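Local coordinates for protein titin (Homo sapiens, PDB 2A38) that forms the N-terminal immunoglobulin doublet Z1Z2 of titin, the giant structural protein of muscle, which probably serves to attach titin at the sarcomeric Z-disc, at residues A[13-18]-A[23-28]; A[65-70]-A[93-98]. All coordinates share one frame; numbering follows the deposited sequence.

Contact 1 (A[13-18]-A[23-28]); sequences QSVVVL and ATFEAH. With CD (cadmium ion), chain D.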
loop_
_atom_site.group_PDB
_atom_site.type_symbol
_atom_site.label_atom_id
_atom_site.label_comp_id
_atom_site.label_asym_id
_atom_site.label_seq_id
_atom_site.Cartn_x
_atom_site.Cartn_y
_atom_site.Cartn_z
ATOM N N GLN A 13 4.690 -21.096 -11.176
ATOM C CA GLN A 13 5.920 -20.837 -10.438
ATOM C C GLN A 13 5.584 -20.070 -9.161
ATOM O O GLN A 13 4.868 -19.068 -9.196
ATOM C CB GLN A 13 6.913 -20.032 -11.291
ATOM C CG GLN A 13 7.584 -20.824 -12.424
ATOM C CD GLN A 13 8.440 -22.007 -11.930
ATOM O OE1 GLN A 13 9.396 -21.833 -11.161
ATOM N NE2 GLN A 13 8.099 -23.212 -12.382
ATOM N N SER A 14 6.076 -20.559 -8.029
ATOM C CA SER A 14 5.836 -19.889 -6.760
ATOM C C SER A 14 6.397 -18.482 -6.874
ATOM O O SER A 14 7.389 -18.259 -7.570
ATOM C CB SER A 14 6.529 -20.631 -5.620
ATOM O OG SER A 14 5.868 -21.854 -5.343
ATOM N N VAL A 15 5.767 -17.530 -6.194
ATOM C CA VAL A 15 6.226 -16.155 -6.267
ATOM C C VAL A 15 6.115 -15.373 -4.957
ATOM O O VAL A 15 5.152 -15.515 -4.198
ATOM C CB VAL A 15 5.461 -15.396 -7.376
ATOM C CG1 VAL A 15 3.991 -15.324 -7.032
ATOM C CG2 VAL A 15 6.043 -14.009 -7.557
ATOM N N VAL A 16 7.136 -14.567 -4.689
ATOM C CA VAL A 16 7.166 -13.720 -3.507
ATOM C C VAL A 16 6.876 -12.321 -4.016
ATOM O O VAL A 16 7.668 -11.741 -4.761
ATOM C CB VAL A 16 8.543 -13.715 -2.823
ATOM C CG1 VAL A 16 8.512 -12.793 -1.608
ATOM C CG2 VAL A 16 8.915 -15.122 -2.408
ATOM N N VAL A 17 5.728 -11.788 -3.628
ATOM C CA VAL A 17 5.342 -10.464 -4.066
ATOM C C VAL A 17 5.265 -9.485 -2.894
ATOM O O VAL A 17 4.972 -9.861 -1.758
ATOM C CB VAL A 17 3.983 -10.509 -4.813
ATOM C CG1 VAL A 17 2.863 -10.870 -3.851
ATOM C CG2 VAL A 17 3.712 -9.177 -5.482
ATOM N N LEU A 18 5.541 -8.223 -3.200
ATOM C CA LEU A 18 5.524 -7.139 -2.228
ATOM C C LEU A 18 4.101 -6.613 -2.065
ATOM O O LEU A 18 3.437 -6.315 -3.055
ATOM C CB LEU A 18 6.431 -6.019 -2.732
ATOM C CG LEU A 18 6.806 -4.886 -1.786
ATOM C CD1 LEU A 18 7.619 -5.432 -0.610
ATOM C CD2 LEU A 18 7.611 -3.860 -2.566
ATOM N N ALA A 23 0.367 -9.350 -8.422
ATOM C CA ALA A 23 0.842 -10.733 -8.410
ATOM C C ALA A 23 0.239 -11.483 -9.584
ATOM O O ALA A 23 -0.955 -11.361 -9.870
ATOM C CB ALA A 23 0.461 -11.426 -7.102
ATOM N N THR A 24 1.074 -12.257 -10.266
ATOM C CA THR A 24 0.609 -13.014 -11.409
ATOM C C THR A 24 1.087 -14.454 -11.439
ATOM O O THR A 24 2.281 -14.742 -11.301
ATOM C CB THR A 24 1.038 -12.360 -12.730
ATOM O OG1 THR A 24 0.736 -10.961 -12.687
ATOM C CG2 THR A 24 0.284 -12.990 -13.897
ATOM N N PHE A 25 0.120 -15.349 -11.605
ATOM C CA PHE A 25 0.355 -16.776 -11.737
ATOM C C PHE A 25 -0.001 -17.044 -13.196
ATOM O O PHE A 25 -1.042 -16.601 -13.671
ATOM C CB PHE A 25 -0.580 -17.566 -10.820
ATOM C CG PHE A 25 -0.050 -17.756 -9.431
ATOM C CD1 PHE A 25 -0.774 -17.320 -8.329
ATOM C CD2 PHE A 25 1.177 -18.388 -9.223
ATOM C CE1 PHE A 25 -0.286 -17.513 -7.036
ATOM C CE2 PHE A 25 1.677 -18.586 -7.931
ATOM C CZ PHE A 25 0.945 -18.148 -6.838
ATOM N N GLU A 26 0.871 -17.740 -13.912
ATOM C CA GLU A 26 0.619 -18.047 -15.309
ATOM C C GLU A 26 1.061 -19.478 -15.590
ATOM O O GLU A 26 1.997 -19.981 -14.977
ATOM C CB GLU A 26 1.383 -17.076 -16.213
ATOM C CG GLU A 26 1.168 -17.307 -17.706
ATOM C CD GLU A 26 2.448 -17.701 -18.434
ATOM O OE1 GLU A 26 3.134 -18.646 -17.975
ATOM O OE2 GLU A 26 2.769 -17.076 -19.466
ATOM N N ALA A 27 0.379 -20.135 -16.518
ATOM C CA ALA A 27 0.710 -21.499 -16.860
ATOM C C ALA A 27 0.303 -21.756 -18.292
ATOM O O ALA A 27 -0.543 -21.065 -18.833
ATOM C CB ALA A 27 -0.025 -22.450 -15.939
ATOM N N HIS A 28 0.931 -22.739 -18.913
ATOM C CA HIS A 28 0.588 -23.110 -20.267
ATOM C C HIS A 28 0.047 -24.503 -20.176
ATOM O O HIS A 28 0.688 -25.400 -19.630
ATOM C CB HIS A 28 1.808 -23.076 -21.168
ATOM C CG HIS A 28 2.208 -21.694 -21.559
ATOM N ND1 HIS A 28 1.807 -21.115 -22.744
ATOM C CD2 HIS A 28 2.912 -20.751 -20.896
ATOM C CE1 HIS A 28 2.249 -19.874 -22.792
ATOM N NE2 HIS A 28 2.923 -19.628 -21.685
HETATM CD CD CD D . 4.140 -17.645 -21.043
HETATM O O HOH W 1 3.350 -19.036 -12.312
HETATM O O HOH W 2 3.995 -16.787 -10.538
HETATM O O HOH W 3 5.155 -18.669 -19.247
#
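Gln13 to Val17 runs antiparallel to Ala23 to Phe25, with CA atoms 7.0 Å apart at Gln13 and Phe25 and 6.3 Å apart at Val17 and Ala23. The two segments are the A' and B strands of an I-set immunoglobulin domain, joined by a short turn but belonging to different sheets: 15-18 pairs with strand 87-98, and 23-32 with strands 4-8 and 62-67. Backbone groups are therefore bridged by water rather than by direct bonds. One water accepts from both Gln13 N, at 2.7 Å, and Glu26 N, at 3.2 Å; a second lies between Gln13 O and Thr24 O, in position to donate to either. Phe25 turns its ring to the 13-18 side. Its CG stands anti to its own carbonyl carbon (chi1 -87°), which sets CE2 3.5 Å from Gln13 O, the carbonyl oxygen lying at the ring edge near its plane. Val15 reaches the same ring obliquely, CG1 to CE2 at 4.1 Å, while Tyr78 meets it from strand 76-84. Further along, Val17 CG1 rests on Ala23 CB. A serine in place of Phe25 would probably leave a gap between the sheets and deprive Val15 CG1 and Tyr78 of their aromatic partner. Toward the other end of the contact, Glu26 and His28, two residues apart on strand 23-32, reach from the same side of it to a cadmium ion, whose third ligand among the neighbouring atoms is a water. Arg62 NE also hydrogen-bonds the coordinating carboxylate oxygen, which is likely to steady it. Glu26 OE2 lies 2.2 Å from the cadmium and His28 NE2 2.4 Å.

Contact 2 (A[65-70]-A[93-98]); sequences LTIPAV and AELLVK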
loop_
_atom_site.group_PDB
_atom_site.type_symbol
_atom_site.label_atom_id
_atom_site.label_comp_id
_atom_site.label_asym_id
_atom_site.label_seq_id
_atom_site.Cartn_x
_atom_site.Cartn_y
_atom_site.Cartn_z
ATOM N N LEU A 65 -3.863 -15.720 -13.824
ATOM C CA LEU A 65 -4.616 -15.241 -12.675
ATOM C C LEU A 65 -3.843 -14.050 -12.131
ATOM O O LEU A 65 -2.716 -14.198 -11.666
ATOM C CB LEU A 65 -4.723 -16.323 -11.599
ATOM C CG LEU A 65 -5.571 -15.938 -10.386
ATOM C CD1 LEU A 65 -6.101 -17.186 -9.713
ATOM C CD2 LEU A 65 -4.749 -15.106 -9.421
ATOM N N THR A 66 -4.442 -12.870 -12.192
ATOM C CA THR A 66 -3.770 -11.670 -11.715
ATOM C C THR A 66 -4.502 -10.984 -10.579
ATOM O O THR A 66 -5.711 -10.772 -10.646
ATOM C CB THR A 66 -3.593 -10.640 -12.852
ATOM O OG1 THR A 66 -2.757 -11.195 -13.877
ATOM C CG2 THR A 66 -2.955 -9.360 -12.322
ATOM N N ILE A 67 -3.760 -10.655 -9.529
ATOM C CA ILE A 67 -4.321 -9.940 -8.394
ATOM C C ILE A 67 -3.695 -8.552 -8.473
ATOM O O ILE A 67 -2.487 -8.408 -8.295
ATOM C CB ILE A 67 -3.937 -10.587 -7.054
ATOM C CG1 ILE A 67 -4.372 -12.053 -7.040
ATOM C CG2 ILE A 67 -4.600 -9.832 -5.910
ATOM C CD1 ILE A 67 -4.026 -12.786 -5.764
ATOM N N PRO A 68 -4.504 -7.520 -8.784
ATOM C CA PRO A 68 -4.040 -6.130 -8.898
ATOM C C PRO A 68 -3.234 -5.657 -7.684
ATOM O O PRO A 68 -2.011 -5.530 -7.756
ATOM C CB PRO A 68 -5.341 -5.357 -9.082
ATOM C CG PRO A 68 -6.170 -6.317 -9.882
ATOM C CD PRO A 68 -5.933 -7.616 -9.137
ATOM N N ALA A 69 -3.914 -5.392 -6.575
ATOM C CA ALA A 69 -3.234 -4.954 -5.360
ATOM C C ALA A 69 -3.206 -6.130 -4.395
ATOM O O ALA A 69 -4.209 -6.441 -3.754
ATOM C CB ALA A 69 -3.972 -3.780 -4.733
ATOM N N VAL A 70 -2.058 -6.789 -4.295
ATOM C CA VAL A 70 -1.936 -7.943 -3.416
ATOM C C VAL A 70 -1.922 -7.580 -1.940
ATOM O O VAL A 70 -1.279 -6.617 -1.530
ATOM C CB VAL A 70 -0.664 -8.737 -3.724
ATOM C CG1 VAL A 70 -0.589 -9.971 -2.836
ATOM C CG2 VAL A 70 -0.660 -9.137 -5.178
ATOM N N ALA A 93 1.231 -23.918 -6.812
ATOM C CA ALA A 93 2.347 -23.046 -6.442
ATOM C C ALA A 93 1.960 -22.255 -5.203
ATOM O O ALA A 93 0.797 -22.224 -4.812
ATOM C CB ALA A 93 2.685 -22.088 -7.586
ATOM N N GLU A 94 2.935 -21.603 -4.588
ATOM C CA GLU A 94 2.652 -20.832 -3.391
ATOM C C GLU A 94 2.901 -19.343 -3.594
ATOM O O GLU A 94 3.844 -18.943 -4.280
ATOM C CB GLU A 94 3.507 -21.344 -2.238
ATOM C CG GLU A 94 3.173 -20.712 -0.909
ATOM C CD GLU A 94 4.304 -20.849 0.102
ATOM O OE1 GLU A 94 4.767 -21.994 0.327
ATOM O OE2 GLU A 94 4.731 -19.810 0.669
ATOM N N LEU A 95 2.034 -18.523 -3.012
ATOM C CA LEU A 95 2.178 -17.077 -3.102
ATOM C C LEU A 95 2.628 -16.553 -1.734
ATOM O O LEU A 95 1.940 -16.740 -0.732
ATOM C CB LEU A 95 0.848 -16.425 -3.496
ATOM C CG LEU A 95 0.797 -14.892 -3.409
ATOM C CD1 LEU A 95 1.824 -14.286 -4.344
ATOM C CD2 LEU A 95 -0.594 -14.396 -3.761
ATOM N N LEU A 96 3.796 -15.921 -1.698
ATOM C CA LEU A 96 4.331 -15.365 -0.460
ATOM C C LEU A 96 4.332 -13.849 -0.567
ATOM O O LEU A 96 4.969 -13.284 -1.455
ATOM C CB LEU A 96 5.753 -15.869 -0.227
ATOM C CG LEU A 96 6.495 -15.215 0.940
ATOM C CD1 LEU A 96 5.672 -15.364 2.215
ATOM C CD2 LEU A 96 7.879 -15.849 1.095
ATOM N N VAL A 97 3.613 -13.189 0.333
ATOM C CA VAL A 97 3.524 -11.734 0.303
ATOM C C VAL A 97 4.476 -11.074 1.298
ATOM O O VAL A 97 4.416 -11.336 2.500
ATOM C CB VAL A 97 2.084 -11.269 0.594
ATOM C CG1 VAL A 97 1.989 -9.756 0.497
ATOM C CG2 VAL A 97 1.130 -11.933 -0.383
ATOM N N LYS A 98 5.351 -10.214 0.780
ATOM C CA LYS A 98 6.329 -9.500 1.599
ATOM C C LYS A 98 5.768 -8.167 2.089
ATOM O O LYS A 98 5.277 -7.361 1.301
ATOM C CB LYS A 98 7.615 -9.264 0.791
ATOM C CG LYS A 98 8.669 -8.426 1.506
ATOM C CD LYS A 98 9.025 -9.025 2.866
ATOM C CE LYS A 98 9.801 -8.036 3.732
ATOM N NZ LYS A 98 9.951 -8.516 5.137
#
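Val70 and Val97 face each other across the immunoglobulin β-sandwich, their CA atoms 7.6 Å apart. Segment 65-70 is the end of the E strand and the loop that leaves it; 93-98 is the last part of the G strand, in the opposite sheet, so the contact is made by side chains alone. The tight part is the valine pair: Val70 CG1 lies 3.6 Å from Val97 CG2, and the two side chains pass alongside one another, pointing opposite ways. Val97 CG1 is anti to the backbone N (chi1 -177°), which leaves CG2 as the branch that meets Val70. Val70 is buried, also touching Val17 and Ala23, while Val97 keeps some exposure. Next to this pair the packing is looser. Ile67 and Leu95 approach only through their terminal methyls, and both also pack on Tyr78 of strand 76-84, which shares this part of the interior. The other side of the G strand faces solvent: Glu94, Leu96 and Lys98 are exposed and turned from segment 65-70. An extended chi2 of 179° carries Ile67 CD1 into the interior, where it stops 4.3 Å from Leu95 CD2.

Contact 1 and contact 2 lie side by side in the same immunoglobulin domain, their centres 7 Å apart, and share both sheets of the sandwich. Strands 15-18 and 87-98 are parallel neighbours, joined by probable hydrogen bonds from Lys98 N to Val17 O at 2.6 Å and from Val17 N to Leu96 O at 2.7 Å. In the other sheet, strands 23-32 and 62-67 are adjacent, and from the loop that follows 62-67 Val70 CG2 comes within 3.2 Å of Ala23 CB, joining the two hydrophobic clusters directly. The cadmium ion belongs to contact 1 alone: in contact 2 its nearest atom is Leu65 N, 10.9 Å from the metal.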